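PDB 2Q07: uncharacterized protein AF0587 from Archaeoglobus fulgidus DSM 4304, which is of unknown function in this C-terminal part of a longer protein, but probably binds RNA in archaeosine-tRNA biosynthesis. Local coordinates for residues E94-K105 against K126-V135. Sequence-based numbering, arbitrary orientation.
Sequences EEEVSFVAGWLK and KVVERVEDEV
Two helices of the DUF5591 domain, probably a UDG-like alpha/beta fold, pack here, with A101 against V127 and V131. Their axes come within 8.6 Å and cross at -54°. V127 is a knob in the hole formed by V97, V100, A101 and L104; its CG1 lies 3.9 Å from V100 CG1. A101 is small, and its CA lies 5.3 Å from V127 CA; V131 CG2 sits 3.5 Å from A101 O. R130 is a second knob, among E94, V97, S98 and A101. Its CB meets A101 CB, and V97 CG1 covers one guanidinium face, over the centre. The chain bends at chi2 (-67°), which carries the guanidinium back along helix 94-105 to E94. There NH2 of R130 forms a salt bridge to E94 OE1 at 2.9 Å, with the carboxylate at the guanidinium edge. K105 crosses V131 obliquely, CB against CG1, and its CG lies 3.9 Å from V135 CG1. Its NZ makes a salt bridge to E134 OE1 at 2.8 Å, from above the carboxylate plane, and a water links NZ to E134 O. With an alanine here, the E134 carboxylate is likely to lose its charge partner and V135 CG1 its methylene neighbours. W92, from the preceding loop, touches V97, V100 and V127. On the sheet side, V100, L104 and V128 rest on I65 of strand 61-65, and V128 reaches strand 138-141.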
loop_
_atom_site.group_PDB
_atom_site.type_symbol
_atom_site.label_atom_id
_atom_site.label_comp_id
_atom_site.label_asym_id
_atom_site.label_seq_id
_atom_site.Cartn_x
_atom_site.Cartn_y
_atom_site.Cartn_z
ATOM N N GLU A 94 -3.206 24.539 12.619
ATOM C CA GLU A 94 -1.947 24.876 11.956
ATOM C C GLU A 94 -0.956 23.712 11.970
ATOM O O GLU A 94 -0.378 23.380 10.938
ATOM C CB GLU A 94 -1.304 26.098 12.621
ATOM C CG GLU A 94 -1.765 27.442 12.063
ATOM C CD GLU A 94 -1.173 27.752 10.691
ATOM O OE1 GLU A 94 0.073 27.799 10.564
ATOM O OE2 GLU A 94 -1.955 27.954 9.739
ATOM N N GLU A 95 -0.768 23.098 13.136
ATOM C CA GLU A 95 0.159 21.977 13.283
ATOM C C GLU A 95 -0.247 20.791 12.412
ATOM O O GLU A 95 0.598 20.083 11.866
ATOM C CB GLU A 95 0.215 21.522 14.742
ATOM C CG GLU A 95 0.267 22.660 15.759
ATOM C CD GLU A 95 -1.110 23.232 16.089
ATOM O OE1 GLU A 95 -1.913 22.524 16.735
ATOM O OE2 GLU A 95 -1.391 24.387 15.701
ATOM N N GLU A 96 -1.554 20.579 12.306
ATOM C CA GLU A 96 -2.109 19.484 11.520
ATOM C C GLU A 96 -1.965 19.744 10.017
ATOM O O GLU A 96 -1.570 18.857 9.258
ATOM C CB GLU A 96 -3.580 19.293 11.894
ATOM C CG GLU A 96 -4.249 18.096 11.251
ATOM C CD GLU A 96 -5.621 17.818 11.846
ATOM O OE1 GLU A 96 -6.497 18.710 11.781
ATOM O OE2 GLU A 96 -5.820 16.708 12.385
ATOM N N VAL A 97 -2.292 20.957 9.585
ATOM C CA VAL A 97 -2.163 21.302 8.174
ATOM C C VAL A 97 -0.684 21.225 7.805
ATOM O O VAL A 97 -0.319 20.696 6.761
ATOM C CB VAL A 97 -2.694 22.728 7.878
ATOM C CG1 VAL A 97 -2.170 23.218 6.535
ATOM C CG2 VAL A 97 -4.215 22.720 7.859
ATOM N N SER A 98 0.157 21.743 8.688
ATOM C CA SER A 98 1.596 21.748 8.480
ATOM C C SER A 98 2.141 20.329 8.331
ATOM O O SER A 98 2.902 20.040 7.403
ATOM C CB SER A 98 2.278 22.461 9.649
ATOM O OG SER A 98 3.678 22.445 9.504
ATOM N N PHE A 99 1.743 19.444 9.240
ATOM C CA PHE A 99 2.192 18.057 9.208
ATOM C C PHE A 99 1.706 17.312 7.967
ATOM O O PHE A 99 2.484 16.613 7.321
ATOM C CB PHE A 99 1.712 17.302 10.453
ATOM C CG PHE A 99 2.209 15.882 10.529
ATOM C CD1 PHE A 99 3.509 15.604 10.955
ATOM C CD2 PHE A 99 1.385 14.823 10.173
ATOM C CE1 PHE A 99 3.976 14.287 11.026
ATOM C CE2 PHE A 99 1.843 13.505 10.238
ATOM C CZ PHE A 99 3.143 13.236 10.667
ATOM N N VAL A 100 0.424 17.444 7.636
ATOM C CA VAL A 100 -0.101 16.750 6.462
ATOM C C VAL A 100 0.504 17.295 5.159
ATOM O O VAL A 100 0.790 16.535 4.237
ATOM C CB VAL A 100 -1.645 16.831 6.382
ATOM C CG1 VAL A 100 -2.131 16.081 5.159
ATOM C CG2 VAL A 100 -2.270 16.222 7.624
ATOM N N ALA A 101 0.701 18.607 5.090
ATOM C CA ALA A 101 1.295 19.229 3.909
ATOM C C ALA A 101 2.713 18.689 3.690
ATOM O O ALA A 101 3.112 18.407 2.567
ATOM C CB ALA A 101 1.338 20.749 4.087
ATOM N N GLY A 102 3.468 18.559 4.779
ATOM C CA GLY A 102 4.830 18.059 4.698
ATOM C C GLY A 102 4.909 16.715 3.996
ATOM O O GLY A 102 5.710 16.542 3.074
ATOM N N TRP A 103 4.075 15.767 4.424
ATOM C CA TRP A 103 4.065 14.446 3.807
ATOM C C TRP A 103 3.472 14.430 2.406
ATOM O O TRP A 103 4.007 13.768 1.509
ATOM C CB TRP A 103 3.343 13.442 4.710
ATOM C CG TRP A 103 4.232 13.005 5.841
ATOM C CD1 TRP A 103 4.093 13.308 7.165
ATOM C CD2 TRP A 103 5.461 12.276 5.723
ATOM N NE1 TRP A 103 5.169 12.820 7.878
ATOM C CE2 TRP A 103 6.020 12.180 7.017
ATOM C CE3 TRP A 103 6.145 11.696 4.645
ATOM C CZ2 TRP A 103 7.239 11.526 7.265
ATOM C CZ3 TRP A 103 7.356 11.046 4.889
ATOM C CH2 TRP A 103 7.889 10.968 6.195
ATOM N N LEU A 104 2.384 15.173 2.203
ATOM C CA LEU A 104 1.761 15.225 0.887
ATOM C C LEU A 104 2.772 15.711 -0.150
ATOM O O LEU A 104 2.846 15.164 -1.264
ATOM C CB LEU A 104 0.544 16.159 0.891
ATOM C CG LEU A 104 -0.071 16.422 -0.495
ATOM C CD1 LEU A 104 -0.595 15.115 -1.104
ATOM C CD2 LEU A 104 -1.208 17.440 -0.381
ATOM N N LYS A 105 3.543 16.736 0.219
ATOM C CA LYS A 105 4.560 17.292 -0.665
ATOM C C LYS A 105 5.573 16.229 -1.072
ATOM O O LYS A 105 5.996 16.177 -2.225
ATOM C CB LYS A 105 5.318 18.450 -0.003
ATOM C CG LYS A 105 6.366 19.043 -0.948
ATOM C CD LYS A 105 6.923 20.384 -0.503
ATOM C CE LYS A 105 8.008 20.238 0.540
ATOM N NZ LYS A 105 8.721 21.532 0.738
ATOM N N LYS A 126 -6.570 24.048 2.136
ATOM C CA LYS A 126 -5.538 24.727 2.907
ATOM C C LYS A 126 -4.273 23.878 2.914
ATOM O O LYS A 126 -3.167 24.401 2.819
ATOM C CB LYS A 126 -5.997 24.963 4.345
ATOM C CG LYS A 126 -7.037 26.055 4.506
ATOM C CD LYS A 126 -7.303 26.316 5.983
ATOM C CE LYS A 126 -8.174 27.546 6.187
ATOM N NZ LYS A 126 -8.391 27.827 7.636
ATOM N N VAL A 127 -4.440 22.564 3.034
ATOM C CA VAL A 127 -3.296 21.661 3.035
ATOM C C VAL A 127 -2.592 21.781 1.681
ATOM O O VAL A 127 -1.388 22.020 1.616
ATOM C CB VAL A 127 -3.748 20.193 3.260
ATOM C CG1 VAL A 127 -2.620 19.235 2.924
ATOM C CG2 VAL A 127 -4.194 19.996 4.713
ATOM N N VAL A 128 -3.359 21.631 0.605
ATOM C CA VAL A 128 -2.822 21.710 -0.752
ATOM C C VAL A 128 -2.202 23.079 -1.030
ATOM O O VAL A 128 -1.125 23.188 -1.636
ATOM C CB VAL A 128 -3.932 21.422 -1.785
ATOM C CG1 VAL A 128 -3.370 21.469 -3.200
ATOM C CG2 VAL A 128 -4.553 20.061 -1.498
ATOM N N GLU A 129 -2.878 24.128 -0.581
ATOM C CA GLU A 129 -2.372 25.474 -0.790
ATOM C C GLU A 129 -0.966 25.623 -0.229
ATOM O O GLU A 129 -0.131 26.300 -0.821
ATOM C CB GLU A 129 -3.322 26.499 -0.165
ATOM C CG GLU A 129 -4.497 26.835 -1.080
ATOM C CD GLU A 129 -5.592 27.600 -0.373
ATOM O OE1 GLU A 129 -5.268 28.543 0.375
ATOM O OE2 GLU A 129 -6.778 27.261 -0.569
ATOM N N ARG A 130 -0.700 24.972 0.902
ATOM C CA ARG A 130 0.623 25.022 1.511
ATOM C C ARG A 130 1.671 24.401 0.595
ATOM O O ARG A 130 2.775 24.920 0.461
ATOM C CB ARG A 130 0.640 24.260 2.838
ATOM C CG ARG A 130 -0.072 24.933 3.994
ATOM C CD ARG A 130 0.636 26.218 4.433
ATOM N NE ARG A 130 0.288 26.576 5.809
ATOM C CZ ARG A 130 0.795 25.982 6.886
ATOM N NH1 ARG A 130 1.681 25.006 6.751
ATOM N NH2 ARG A 130 0.412 26.354 8.101
ATOM N N VAL A 131 1.317 23.280 -0.025
ATOM C CA VAL A 131 2.226 22.556 -0.913
ATOM C C VAL A 131 2.417 23.223 -2.276
ATOM O O VAL A 131 3.524 23.234 -2.825
ATOM C CB VAL A 131 1.731 21.117 -1.164
ATOM C CG1 VAL A 131 2.719 20.380 -2.044
ATOM C CG2 VAL A 131 1.533 20.383 0.160
ATOM N N GLU A 132 1.334 23.764 -2.823
ATOM C CA GLU A 132 1.383 24.414 -4.120
ATOM C C GLU A 132 2.560 25.370 -4.237
ATOM O O GLU A 132 3.259 25.365 -5.240
ATOM C CB GLU A 132 0.086 25.180 -4.385
ATOM C CG GLU A 132 0.060 25.872 -5.740
ATOM C CD GLU A 132 -1.163 26.760 -5.938
ATOM O OE1 GLU A 132 -1.277 27.363 -7.028
ATOM O OE2 GLU A 132 -2.002 26.862 -5.013
ATOM N N ASP A 133 2.780 26.180 -3.204
ATOM C CA ASP A 133 3.864 27.160 -3.211
ATOM C C ASP A 133 5.272 26.567 -3.129
ATOM O O ASP A 133 6.259 27.285 -3.301
ATOM C CB ASP A 133 3.703 28.157 -2.051
ATOM C CG ASP A 133 2.361 28.878 -2.060
ATOM O OD1 ASP A 133 1.892 29.282 -3.147
ATOM O OD2 ASP A 133 1.785 29.056 -0.966
ATOM N N GLU A 134 5.381 25.274 -2.864
ATOM C CA GLU A 134 6.696 24.669 -2.733
ATOM C C GLU A 134 7.069 23.648 -3.807
ATOM O O GLU A 134 8.198 23.162 -3.829
ATOM C CB GLU A 134 6.815 24.020 -1.353
ATOM C CG GLU A 134 6.292 24.893 -0.224
ATOM C CD GLU A 134 6.524 24.279 1.141
ATOM O OE1 GLU A 134 6.440 23.038 1.251
ATOM O OE2 GLU A 134 6.779 25.037 2.104
ATOM N N VAL A 135 6.136 23.325 -4.696
ATOM C CA VAL A 135 6.402 22.343 -5.740
ATOM C C VAL A 135 6.433 22.961 -7.137
ATOM O O VAL A 135 5.799 23.980 -7.379
ATOM C CB VAL A 135 5.336 21.226 -5.715
ATOM C CG1 VAL A 135 5.249 20.631 -4.308
ATOM C CG2 VAL A 135 3.987 21.789 -6.137
HETATM O O HOH W 1 9.765 21.374 -2.098
#